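PDB 3WND: protein translation elongation factor 1A from Methanosarcina mazei, which binds cysteinyl-tRNA(Cys) in its GTP-bound form and is probably a translation elongation factor. Local coordinates for residues 21-26 against 252-257; 193-198 against 212-217; 300-305 against 313-318. All blocks are in the same frame, centred on the assembly; numbering follows the deposited sequence.

Contact 1: residues 21-26 against 252-257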
ATOM      1  N   MET A  21      -6.022   9.879 -12.225  1.00 26.41           N
ATOM      2  CA  MET A  21      -6.303   8.664 -11.439  1.00 22.57           C
ATOM      3  C   MET A  21      -5.749   8.805 -10.038  1.00 29.86           C
ATOM      4  O   MET A  21      -4.880   9.586  -9.800  1.00 25.30           O
ATOM      5  CB  MET A  21      -5.658   7.440 -12.076  1.00 26.87           C
ATOM      6  CG  MET A  21      -4.179   7.547 -12.082  1.00 31.73           C
ATOM      7  SD  MET A  21      -3.626   6.583 -13.503  1.00 49.87           S
ATOM      8  CE  MET A  21      -4.388   7.478 -14.876  1.00 56.71           C
ATOM      9  N   ALA A  22      -6.249   8.008  -9.118  1.00 21.08           N
ATOM     10  CA  ALA A  22      -5.685   8.023  -7.747  1.00 23.77           C
ATOM     11  C   ALA A  22      -6.002   6.702  -7.090  1.00 19.41           C
ATOM     12  O   ALA A  22      -7.152   6.218  -7.171  1.00 22.16           O
ATOM     13  CB  ALA A  22      -6.260   9.147  -6.922  1.00 29.85           C
ATOM     14  N   ASN A  23      -4.980   6.087  -6.467  1.00 14.24           N
ATOM     15  CA  ASN A  23      -5.224   4.840  -5.727  1.00 13.22           C
ATOM     16  C   ASN A  23      -5.029   5.189  -4.273  1.00 16.22           C
ATOM     17  O   ASN A  23      -3.956   5.688  -3.848  1.00 14.06           O
ATOM     18  CB  ASN A  23      -4.227   3.791  -6.174  1.00 15.49           C
ATOM     19  CG  ASN A  23      -4.406   3.442  -7.623  1.00 18.18           C
ATOM     20  OD1 ASN A  23      -5.551   3.249  -8.090  1.00 21.82           O
ATOM     21  ND2 ASN A  23      -3.314   3.479  -8.382  1.00 23.27           N
ATOM     22  N   VAL A  24      -6.110   4.987  -3.513  1.00 13.46           N
ATOM     23  CA  VAL A  24      -6.206   5.502  -2.120  1.00 14.92           C
ATOM     24  C   VAL A  24      -6.442   4.334  -1.170  1.00 13.88           C
ATOM     25  O   VAL A  24      -7.260   3.442  -1.428  1.00 18.69           O
ATOM     26  CB  VAL A  24      -7.381   6.557  -2.059  1.00 16.08           C
ATOM     27  CG1 VAL A  24      -7.500   7.099  -0.625  1.00 17.83           C
ATOM     28  CG2 VAL A  24      -7.188   7.691  -3.083  1.00 16.28           C
ATOM     29  N   ALA A  25      -5.644   4.252  -0.130  1.00 12.69           N
ATOM     30  CA  ALA A  25      -5.841   3.282   0.953  1.00 11.77           C
ATOM     31  C   ALA A  25      -6.614   3.884   2.070  1.00 14.89           C
ATOM     32  O   ALA A  25      -6.301   4.966   2.545  1.00 14.12           O
ATOM     33  CB  ALA A  25      -4.488   2.883   1.497  1.00 16.36           C
ATOM     34  N   ILE A  26      -7.685   3.218   2.460  0.62 14.09           N
ATOM     35  CA  ILE A  26      -8.486   3.707   3.639  0.62 13.87           C
ATOM     36  C   ILE A  26      -8.171   2.730   4.761  0.62 15.76           C
ATOM     37  O   ILE A  26      -8.431   1.500   4.656  0.62 17.59           O
ATOM     38  CB  ILE A  26     -10.047   3.751   3.390  0.62 14.37           C
ATOM     39  CG1 ILE A  26     -10.447   4.482   2.076  0.62 16.23           C
ATOM     40  CG2 ILE A  26     -10.742   4.296   4.648  0.62 17.65           C
ATOM     41  CD1 ILE A  26     -10.025   5.914   1.918  0.62 17.68           C
ATOM     42  N   GLY A 252       1.219   4.217 -12.004  1.00 13.95           N
ATOM     43  CA  GLY A 252       0.050   4.671 -11.232  1.00 15.42           C
ATOM     44  C   GLY A 252      -1.241   4.018 -11.666  1.00 17.44           C
ATOM     45  O   GLY A 252      -2.222   4.113 -10.957  1.00 19.56           O
ATOM     46  N   THR A 253      -1.220   3.411 -12.844  1.00 13.57           N
ATOM     47  CA  THR A 253      -2.488   2.895 -13.426  1.00 12.01           C
ATOM     48  C   THR A 253      -2.825   1.564 -12.728  1.00 16.52           C
ATOM     49  O   THR A 253      -2.036   0.669 -12.698  1.00 14.71           O
ATOM     50  CB  THR A 253      -2.349   2.685 -14.963  1.00 13.29           C
ATOM     51  OG1 THR A 253      -2.014   3.939 -15.573  1.00 17.94           O
ATOM     52  CG2 THR A 253      -3.741   2.174 -15.553  1.00 16.08           C
ATOM     53  N   ARG A 254      -4.063   1.448 -12.243  1.00 16.54           N
ATOM     54  CA  ARG A 254      -4.565   0.156 -11.773  1.00 13.43           C
ATOM     55  C   ARG A 254      -5.094  -0.618 -13.020  1.00 14.38           C
ATOM     56  O   ARG A 254      -5.798  -0.032 -13.885  1.00 19.49           O
ATOM     57  CB  ARG A 254      -5.731   0.426 -10.781  1.00 20.46           C
ATOM     58  CG  ARG A 254      -6.277  -0.878 -10.294  1.00 22.26           C
ATOM     59  CD  ARG A 254      -6.436  -0.935  -8.834  1.00 26.56           C
ATOM     60  NE  ARG A 254      -6.824  -2.312  -8.679  1.00 31.69           N
ATOM     61  CZ  ARG A 254      -6.034  -3.187  -8.107  1.00 27.84           C
ATOM     62  NH1 ARG A 254      -6.407  -4.440  -8.016  1.00 33.53           N
ATOM     63  NH2 ARG A 254      -4.902  -2.737  -7.475  1.00 24.03           N
ATOM     64  N   VAL A 255      -4.579  -1.836 -13.158  1.00 12.92           N
ATOM     65  CA  VAL A 255      -4.785  -2.596 -14.376  1.00 12.16           C
ATOM     66  C   VAL A 255      -5.323  -4.000 -14.057  1.00 14.45           C
ATOM     67  O   VAL A 255      -5.202  -4.579 -12.943  1.00 15.53           O
ATOM     68  CB  VAL A 255      -3.445  -2.823 -15.224  1.00 15.90           C
ATOM     69  CG1 VAL A 255      -2.915  -1.527 -15.740  1.00 14.49           C
ATOM     70  CG2 VAL A 255      -2.445  -3.628 -14.305  1.00 17.57           C
ATOM     71  N   GLY A 256      -6.018  -4.472 -15.081  1.00 15.25           N
ATOM     72  CA  GLY A 256      -6.277  -5.907 -15.179  1.00 16.63           C
ATOM     73  C   GLY A 256      -5.559  -6.340 -16.455  1.00 20.58           C
ATOM     74  O   GLY A 256      -5.594  -5.616 -17.473  1.00 25.51           O
ATOM     75  N   MET A 257      -4.831  -7.437 -16.403  1.00 16.75           N
ATOM     76  CA  MET A 257      -4.108  -7.872 -17.607  1.00 17.88           C
ATOM     77  C   MET A 257      -4.355  -9.333 -17.911  1.00 19.07           C
ATOM     78  O   MET A 257      -4.240 -10.247 -17.015  1.00 22.17           O
ATOM     79  CB  MET A 257      -2.578  -7.688 -17.459  1.00 19.41           C
ATOM     80  CG  MET A 257      -2.196  -6.208 -17.193  1.00 18.19           C
ATOM     81  SD  MET A 257      -0.392  -6.134 -16.942  1.00 22.36           S
ATOM     82  CE  MET A 257      -0.148  -4.395 -17.380  1.00 23.30           C
TER

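Contact 2: residues 193-198 against 212-217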
ATOM      1  N   ALA A 193       9.267  -0.701 -17.166  1.00 14.08           N
ATOM      2  CA  ALA A 193       8.022  -1.048 -16.525  1.00 14.84           C
ATOM      3  C   ALA A 193       8.124  -2.111 -15.439  1.00 12.31           C
ATOM      4  O   ALA A 193       8.822  -3.151 -15.584  1.00 17.11           O
ATOM      5  CB  ALA A 193       6.988  -1.552 -17.547  1.00 15.32           C
ATOM      6  N   ARG A 194       7.397  -1.867 -14.327  1.00 13.84           N
ATOM      7  CA  ARG A 194       7.170  -2.928 -13.340  1.00 11.96           C
ATOM      8  C   ARG A 194       5.720  -2.876 -12.950  1.00 13.90           C
ATOM      9  O   ARG A 194       5.199  -1.739 -12.731  1.00 13.80           O
ATOM     10  CB  ARG A 194       8.011  -2.703 -12.038  1.00 14.50           C
ATOM     11  CG  ARG A 194       9.480  -2.546 -12.316  1.00 13.04           C
ATOM     12  CD  ARG A 194      10.242  -2.272 -10.998  1.00 14.63           C
ATOM     13  NE  ARG A 194      10.306  -3.433 -10.115  1.00 14.87           N
ATOM     14  CZ  ARG A 194      10.273  -3.353  -8.757  1.00 15.54           C
ATOM     15  NH1 ARG A 194       9.934  -2.199  -8.092  1.00 14.18           N
ATOM     16  NH2 ARG A 194      10.458  -4.459  -8.015  1.00 14.18           N
ATOM     17  N   ILE A 195       5.096  -4.044 -12.830  0.98 13.58           N
ATOM     18  CA  ILE A 195       3.693  -4.133 -12.394  0.98 13.50           C
ATOM     19  C   ILE A 195       3.664  -5.072 -11.201  0.98 11.78           C
ATOM     20  O   ILE A 195       4.188  -6.203 -11.253  0.98 16.50           O
ATOM     21  CB  ILE A 195       2.791  -4.668 -13.557  0.98 13.29           C
ATOM     22  CG1 ILE A 195       2.920  -3.714 -14.805  0.98 15.91           C
ATOM     23  CG2 ILE A 195       1.289  -4.744 -13.062  0.98 14.93           C
ATOM     24  CD1 ILE A 195       3.819  -4.391 -15.900  0.98 22.57           C
ATOM     25  N   PHE A 196       3.031  -4.638 -10.106  1.00 13.37           N
ATOM     26  CA  PHE A 196       2.859  -5.534  -8.918  1.00 13.84           C
ATOM     27  C   PHE A 196       1.463  -6.125  -8.980  1.00 13.44           C
ATOM     28  O   PHE A 196       0.527  -5.447  -9.265  1.00 15.32           O
ATOM     29  CB  PHE A 196       2.921  -4.704  -7.614  1.00 14.22           C
ATOM     30  CG  PHE A 196       4.315  -4.313  -7.163  1.00 13.74           C
ATOM     31  CD1 PHE A 196       5.452  -4.606  -7.951  1.00 18.10           C
ATOM     32  CD2 PHE A 196       4.468  -3.643  -5.957  1.00 16.15           C
ATOM     33  CE1 PHE A 196       6.730  -4.173  -7.528  1.00 18.68           C
ATOM     34  CE2 PHE A 196       5.753  -3.237  -5.553  1.00 18.61           C
ATOM     35  CZ  PHE A 196       6.838  -3.493  -6.331  1.00 23.68           C
ATOM     36  N   ILE A 197       1.358  -7.423  -8.844  1.00 14.26           N
ATOM     37  CA  ILE A 197       0.133  -8.118  -8.914  1.00 13.15           C
ATOM     38  C   ILE A 197      -0.522  -8.336  -7.567  1.00 16.59           C
ATOM     39  O   ILE A 197       0.134  -8.784  -6.651  1.00 14.65           O
ATOM     40  CB  ILE A 197       0.426  -9.532  -9.515  1.00 14.84           C
ATOM     41  CG1 ILE A 197       0.887  -9.389 -11.026  1.00 15.58           C
ATOM     42  CG2 ILE A 197      -0.815 -10.412  -9.350  1.00 18.36           C
ATOM     43  CD1 ILE A 197       1.507 -10.673 -11.551  1.00 16.74           C
ATOM     44  N   ASP A 198      -1.797  -7.931  -7.417  1.00 14.26           N
ATOM     45  CA  ASP A 198      -2.411  -8.135  -6.102  1.00 15.99           C
ATOM     46  C   ASP A 198      -3.432  -9.279  -6.135  1.00 19.64           C
ATOM     47  O   ASP A 198      -3.797  -9.829  -5.058  1.00 16.27           O
ATOM     48  CB  ASP A 198      -3.051  -6.836  -5.499  1.00 17.39           C
ATOM     49  CG  ASP A 198      -3.850  -6.063  -6.459  1.00 23.05           C
ATOM     50  OD1 ASP A 198      -4.925  -6.514  -6.870  1.00 20.73           O
ATOM     51  OD2 ASP A 198      -3.447  -4.947  -6.758  1.00 22.54           O
ATOM     52  N   GLY A 212      -3.563  -5.550 -10.699  1.00 16.92           N
ATOM     53  CA  GLY A 212      -2.362  -4.925 -10.118  1.00 16.59           C
ATOM     54  C   GLY A 212      -2.270  -3.452 -10.426  1.00 14.86           C
ATOM     55  O   GLY A 212      -3.218  -2.838 -10.900  1.00 14.82           O
ATOM     56  N   VAL A 213      -1.054  -2.929 -10.211  0.54 13.25           N
ATOM     57  CA  VAL A 213      -0.829  -1.499 -10.424  0.54 13.52           C
ATOM     58  C   VAL A 213       0.540  -1.382 -11.031  0.54 12.35           C
ATOM     59  O   VAL A 213       1.476  -2.127 -10.651  0.54 16.04           O
ATOM     60  CB  VAL A 213      -0.944  -0.704  -9.084  0.54 13.90           C
ATOM     61  CG1 VAL A 213       0.046  -1.192  -8.055  0.54 14.62           C
ATOM     62  CG2 VAL A 213      -0.890   0.798  -9.308  0.54 17.09           C
ATOM     63  N   VAL A 214       0.653  -0.498 -12.027  1.00  9.77           N
ATOM     64  CA  VAL A 214       1.979  -0.225 -12.631  1.00 10.51           C
ATOM     65  C   VAL A 214       2.746   0.719 -11.643  1.00 13.23           C
ATOM     66  O   VAL A 214       2.265   1.815 -11.327  1.00 15.11           O
ATOM     67  CB  VAL A 214       1.800   0.518 -13.955  1.00 12.09           C
ATOM     68  CG1 VAL A 214       3.169   0.796 -14.641  1.00 14.85           C
ATOM     69  CG2 VAL A 214       0.893  -0.305 -14.920  1.00 13.44           C
ATOM     70  N   LYS A 215       3.873   0.190 -11.143  1.00 14.31           N
ATOM     71  CA  LYS A 215       4.676   0.882 -10.135  1.00 14.72           C
ATOM     72  C   LYS A 215       5.590   1.924 -10.781  1.00 15.83           C
ATOM     73  O   LYS A 215       5.868   2.938 -10.171  1.00 14.41           O
ATOM     74  CB  LYS A 215       5.452  -0.095  -9.297  1.00 16.40           C
ATOM     75  CG  LYS A 215       4.598  -1.069  -8.458  1.00 17.59           C
ATOM     76  CD  LYS A 215       3.754  -0.396  -7.333  1.00 22.94           C
ATOM     77  CE  LYS A 215       4.583   0.282  -6.223  1.00 30.41           C
ATOM     78  NZ  LYS A 215       3.852   0.788  -4.978  1.00 28.71           N
ATOM     79  N   GLN A 216       6.070   1.632 -11.979  1.00 14.44           N
ATOM     80  CA  GLN A 216       6.947   2.532 -12.716  1.00 12.05           C
ATOM     81  C   GLN A 216       6.866   2.153 -14.205  1.00 12.22           C
ATOM     82  O   GLN A 216       6.462   0.984 -14.536  1.00 14.70           O
ATOM     83  CB  GLN A 216       8.402   2.518 -12.166  1.00 13.20           C
ATOM     84  CG  GLN A 216       9.040   1.154 -12.343  1.00 11.68           C
ATOM     85  CD  GLN A 216      10.471   1.130 -11.857  1.00 12.05           C
ATOM     86  OE1 GLN A 216      10.725   1.398 -10.692  1.00 19.28           O
ATOM     87  NE2 GLN A 216      11.408   0.808 -12.776  1.00 14.41           N
ATOM     88  N   GLY A 217       7.319   3.071 -15.055  1.00 13.78           N
ATOM     89  CA  GLY A 217       7.368   2.854 -16.479  1.00 12.41           C
ATOM     90  C   GLY A 217       5.973   2.971 -17.091  1.00 15.79           C
ATOM     91  O   GLY A 217       5.028   3.477 -16.490  1.00 14.86           O
TER
HETATM   92  O   HOH W   1       8.938   0.289  -8.959  1.00 18.79           O

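Contact 3: residues 300-305 against 313-318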
ATOM      1  N   SER A 300      16.308 -15.036  16.171  1.00 27.01           N
ATOM      2  CA  SER A 300      14.889 -14.731  16.380  1.00 31.34           C
ATOM      3  C   SER A 300      14.093 -14.606  15.064  1.00 29.12           C
ATOM      4  O   SER A 300      14.685 -14.508  13.933  1.00 32.98           O
ATOM      5  CB  SER A 300      14.720 -13.426  17.146  1.00 27.05           C
ATOM      6  OG  SER A 300      15.000 -12.326  16.260  1.00 37.84           O
ATOM      7  N   VAL A 301      12.767 -14.559  15.237  0.56 26.40           N
ATOM      8  CA  VAL A 301      11.749 -14.657  14.173  0.56 25.28           C
ATOM      9  C   VAL A 301      11.139 -13.305  13.843  0.56 21.70           C
ATOM     10  O   VAL A 301      10.692 -12.544  14.750  0.56 28.27           O
ATOM     11  CB  VAL A 301      10.644 -15.668  14.556  0.56 26.35           C
ATOM     12  CG1 VAL A 301       9.613 -15.771  13.450  0.56 27.82           C
ATOM     13  CG2 VAL A 301      11.270 -17.055  14.865  0.56 36.07           C
ATOM     14  N   LEU A 302      11.119 -12.973  12.559  1.00 23.53           N
ATOM     15  CA  LEU A 302      10.471 -11.689  12.156  1.00 18.97           C
ATOM     16  C   LEU A 302       9.553 -12.014  10.986  1.00 18.49           C
ATOM     17  O   LEU A 302       9.561 -13.173  10.497  1.00 19.74           O
ATOM     18  CB  LEU A 302      11.479 -10.578  11.819  1.00 22.41           C
ATOM     19  CG  LEU A 302      12.313 -10.033  12.979  1.00 19.37           C
ATOM     20  CD1 LEU A 302      13.471  -9.207  12.435  1.00 23.66           C
ATOM     21  CD2 LEU A 302      11.517  -9.258  14.037  1.00 21.54           C
ATOM     22  N   HIS A 303       8.719 -11.060  10.581  1.00 17.81           N
ATOM     23  CA  HIS A 303       7.949 -11.222   9.379  1.00 19.57           C
ATOM     24  C   HIS A 303       8.400 -10.162   8.437  1.00 18.42           C
ATOM     25  O   HIS A 303       8.595  -8.995   8.830  1.00 19.53           O
ATOM     26  CB  HIS A 303       6.451 -11.055   9.651  1.00 19.87           C
ATOM     27  CG  HIS A 303       5.622 -11.980   8.867  1.00 19.62           C
ATOM     28  ND1 HIS A 303       5.567 -13.350   9.106  1.00 22.28           N
ATOM     29  CD2 HIS A 303       4.700 -11.707   7.825  1.00 20.76           C
ATOM     30  CE1 HIS A 303       4.751 -13.900   8.187  1.00 25.87           C
ATOM     31  NE2 HIS A 303       4.161 -12.890   7.456  1.00 25.28           N
ATOM     32  N   LEU A 304       8.648 -10.542   7.179  1.00 16.17           N
ATOM     33  CA  LEU A 304       9.199  -9.609   6.208  1.00 16.84           C
ATOM     34  C   LEU A 304       8.143  -9.264   5.146  1.00 15.51           C
ATOM     35  O   LEU A 304       7.432 -10.152   4.606  1.00 18.79           O
ATOM     36  CB  LEU A 304      10.436 -10.250   5.526  1.00 14.29           C
ATOM     37  CG  LEU A 304      11.158  -9.495   4.394  1.00 15.02           C
ATOM     38  CD1 LEU A 304      12.616  -9.917   4.340  1.00 19.03           C
ATOM     39  CD2 LEU A 304      10.468  -9.776   3.036  1.00 18.85           C
ATOM     40  N   PHE A 305       8.020  -7.985   4.871  1.00 16.02           N
ATOM     41  CA  PHE A 305       7.158  -7.509   3.767  1.00 15.30           C
ATOM     42  C   PHE A 305       7.998  -6.740   2.757  1.00 17.15           C
ATOM     43  O   PHE A 305       8.782  -5.874   3.102  1.00 16.98           O
ATOM     44  CB  PHE A 305       6.191  -6.459   4.361  1.00 16.60           C
ATOM     45  CG  PHE A 305       5.250  -7.027   5.379  1.00 15.82           C
ATOM     46  CD1 PHE A 305       3.990  -7.450   5.025  1.00 21.18           C
ATOM     47  CD2 PHE A 305       5.695  -7.224   6.690  1.00 17.87           C
ATOM     48  CE1 PHE A 305       3.160  -8.070   6.000  1.00 22.15           C
ATOM     49  CE2 PHE A 305       4.853  -7.792   7.662  1.00 18.73           C
ATOM     50  CZ  PHE A 305       3.623  -8.226   7.331  1.00 18.79           C
ATOM     51  N   VAL A 313      10.806 -14.783   8.437  1.00 19.97           N
ATOM     52  CA  VAL A 313      12.260 -14.842   8.256  1.00 20.35           C
ATOM     53  C   VAL A 313      12.952 -15.061   9.596  1.00 23.51           C
ATOM     54  O   VAL A 313      12.360 -14.810  10.682  1.00 21.39           O
ATOM     55  CB  VAL A 313      12.865 -13.608   7.528  1.00 20.78           C
ATOM     56  CG1 VAL A 313      12.317 -13.516   6.129  1.00 21.37           C
ATOM     57  CG2 VAL A 313      12.547 -12.338   8.294  1.00 20.66           C
ATOM     58  N   ARG A 314      14.199 -15.538   9.539  1.00 23.83           N
ATOM     59  CA  ARG A 314      15.035 -15.670  10.741  1.00 20.44           C
ATOM     60  C   ARG A 314      16.205 -14.734  10.692  1.00 22.37           C
ATOM     61  O   ARG A 314      16.772 -14.528   9.609  1.00 26.97           O
ATOM     62  CB  ARG A 314      15.494 -17.137  10.935  1.00 27.87           C
ATOM     63  CG  ARG A 314      16.339 -17.316  12.164  1.00 38.76           C
ATOM     64  CD  ARG A 314      16.658 -18.796  12.354  1.00 54.03           C
ATOM     65  NE  ARG A 314      15.599 -19.421  13.165  1.00 63.72           N
ATOM     66  CZ  ARG A 314      14.416 -19.866  12.709  1.00 63.06           C
ATOM     67  NH1 ARG A 314      14.101 -19.824  11.399  1.00 79.96           N
ATOM     68  NH2 ARG A 314      13.544 -20.388  13.573  1.00 79.68           N
ATOM     69  N   VAL A 315      16.569 -14.112  11.831  1.00 24.97           N
ATOM     70  CA  VAL A 315      17.708 -13.190  11.836  1.00 21.82           C
ATOM     71  C   VAL A 315      18.949 -14.074  12.041  1.00 25.98           C
ATOM     72  O   VAL A 315      19.051 -14.744  13.057  1.00 32.02           O
ATOM     73  CB  VAL A 315      17.648 -12.250  13.034  1.00 22.48           C
ATOM     74  CG1 VAL A 315      18.954 -11.458  13.082  1.00 25.27           C
ATOM     75  CG2 VAL A 315      16.413 -11.305  12.949  1.00 24.22           C
ATOM     76  N   GLU A 316      19.851 -14.098  11.041  1.00 23.13           N
ATOM     77  CA  GLU A 316      21.008 -14.948  11.096  1.00 24.12           C
ATOM     78  C   GLU A 316      22.219 -14.225  11.712  1.00 22.61           C
ATOM     79  O   GLU A 316      23.022 -14.826  12.385  1.00 29.08           O
ATOM     80  CB  GLU A 316      21.336 -15.411   9.672  1.00 27.30           C
ATOM     81  CG  GLU A 316      20.236 -16.261   9.031  1.00 29.10           C
ATOM     82  CD  GLU A 316      20.167 -17.685   9.565  1.00 38.63           C
ATOM     83  OE1 GLU A 316      21.084 -18.131  10.233  1.00 47.26           O
ATOM     84  OE2 GLU A 316      19.172 -18.370   9.255  1.00 48.61           O
ATOM     85  N   LYS A 317      22.318 -12.896  11.440  1.00 21.69           N
ATOM     86  CA  LYS A 317      23.449 -12.124  11.864  1.00 22.49           C
ATOM     87  C   LYS A 317      23.057 -10.678  11.903  1.00 27.41           C
ATOM     88  O   LYS A 317      22.244 -10.205  11.076  1.00 27.42           O
ATOM     89  CB  LYS A 317      24.710 -12.329  10.931  1.00 22.19           C
ATOM     90  CG  LYS A 317      26.021 -11.791  11.603  1.00 33.26           C
ATOM     91  CD  LYS A 317      27.233 -11.637  10.661  1.00 42.95           C
ATOM     92  CE  LYS A 317      27.820 -12.976  10.251  1.00 37.33           C
ATOM     93  NZ  LYS A 317      29.081 -12.731   9.497  1.00 38.60           N
ATOM     94  N   ILE A 318      23.572  -9.990  12.931  1.00 20.31           N
ATOM     95  CA  ILE A 318      23.371  -8.570  13.096  1.00 25.02           C
ATOM     96  C   ILE A 318      24.746  -7.919  13.085  1.00 26.57           C
ATOM     97  O   ILE A 318      25.640  -8.326  13.832  1.00 26.55           O
ATOM     98  CB  ILE A 318      22.664  -8.229  14.468  1.00 21.89           C
ATOM     99  CG1 ILE A 318      21.413  -9.078  14.605  1.00 23.59           C
ATOM    100  CG2 ILE A 318      22.407  -6.720  14.527  1.00 22.70           C
ATOM    101  CD1 ILE A 318      20.614  -8.890  15.899  1.00 23.54           C
TER

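Contact 1: residues 21-26 against 252-257
Asn-23 and Gly-252 form the one hydrogen bond between these segments: ND2 of Asn-23 lies 2.9 Å from O of Gly-252. The bond is bent, 131° at the hydrogen, and the donor is tilted 31° from the carbonyl plane. CG of Asn-23 stands beside its own backbone N (chi1 -64°), which carries the amide across to the other segment; ND2 makes the bond, while OD1 merely packs 3.9 Å from CB of Arg-254.

The remaining contacts are van der Waals. SD of Met-21 sits 3.7 Å from OG1 of Thr-253 and 3.8 Å from O of Gly-252, at the bend of its chain. The threonine hydroxyl is hydrogen-bonded to O of Pro-250. Gly-252 has a positive phi, and a side chain there would press on the carbonyl O of the residue before it.

The guanidinium of Arg-254 leads away to a salt bridge with Asp-198.

Strand 21-28 of the central mixed sheet here meets the start of strand 254-260 of the antiparallel sheet, a buried interface between the GTPase domain and the beta barrel that follows it, as in translational GTPases.

Contact 2: residues 193-198 against 212-217
Arg-194 is matched by two residues, Lys-215 and Gln-216, in a classic beta bulge of the antiparallel hairpin of strands 194-203 and 207-216. O of Arg-194 accepts from N of Lys-215 at 2.8 Å, while N of Arg-194 donates to O of Gln-216 at 3.0 Å. Past the bulge, Phe-196 and Val-213 form a hydrogen-bonded pair with a bond in each direction. Gly-212 suits the next position, since a CB would run into O of Phe-196.

Lys-215 lies over one face of the Phe-196 ring in a CH-pi contact. Its CG stands 3.5 Å from the ring centroid, 10° off the normal, and the bends at chi2 and chi3 (-66° and -64°) send CD and CE past CD2 and CE2 of the ring. Beside this pair, CD of Arg-194 packs 3.5 Å from CD of Gln-216. The arginine chain bends at chi3; CE1 of Phe-196 lies 3.6 Å above the guanidinium plane, offset toward its rim, and NH2 of Arg-194 lies in plane at the edge of the phenyl ring.

Further out, salt bridges to Glu-277 and Asp-350 take up NE and NH2 of Arg-194 and probably hold the guanidinium in this orientation. NZ of Lys-215 reaches O of Asn-82 in the GTPase domain, and NE2 of Gln-216 bonds to O of Pro-192. A water joins the two long polar chains: it accepts from NH1 of Arg-194 at 2.8 Å and donates to OE1 of Gln-216 at 2.7 Å.

Contact 3: residues 300-305 against 313-318
In the hairpin of strands 301-306 and 309-320, part of the C-terminal antiparallel beta domain, Leu-302 and Val-313 form a hydrogen-bonded pair. N of Leu-302 donates to O of Val-313 at 2.9 Å, and N of Val-313 returns a bond of 2.9 Å to O of Leu-302, both nearly straight at the hydrogen (175° and 174°). A third bond, 2.9 Å from N of Val-315 to O of Ser-300, continues the ladder.

The side chains of Leu-302, Leu-304, Val-313 and Val-315 gather on one face. Of the two leucines, CG1 of Val-313 packs on Leu-304 alone, 3.8 Å from its CB, while CG2 of Val-313 lies 4.1 Å from CB of Leu-302 and equally far from CB of Leu-304. With an alanine here, a gap would probably open beside Leu-302 and Leu-304, and Leu-304 would lose its packing on this side. CD1 of Leu-302 reaches 3.6 Å from CG2 of Val-315, a methyl whose position anti to its own carbonyl carbon turns it toward Leu-302 and Ser-300; OG of Ser-300 meets it at 3.7 Å. That hydroxyl is bonded to O of Glu-297.

Leu-304 continues onto Phe-352 and Leu-354, and Val-315 onto Leu-338, while Val-301 and the charged Arg-314 lie exposed on the other face. This division implies that backbone bonds set the register and apolar packing joins the hairpin to the domain interior.

Overall arrangement
Contacts 1 and 2 are neighbours, their centres 10 Å apart. Segment 252-257 of contact 1 and the hairpin of contact 2 share one antiparallel sheet, where strands 207-216 and 254-260 lie side by side, while 21-26 belongs to the mixed sheet. A probable hydrogen bond of 2.7 Å from N of Gly-252 to O of Val-214 links them. Along the chain, contact 2 is nested within the loop that contact 1 closes. Contact 3 follows in series, in the separate C-terminal sheet, its centre 31 Å from that of contact 1 and 27 Å from that of contact 2. Contact 1 joins the first two domains, contact 2 lies within the second and contact 3 within the third, consistent with the three-domain plan of EF-Tu-like factors.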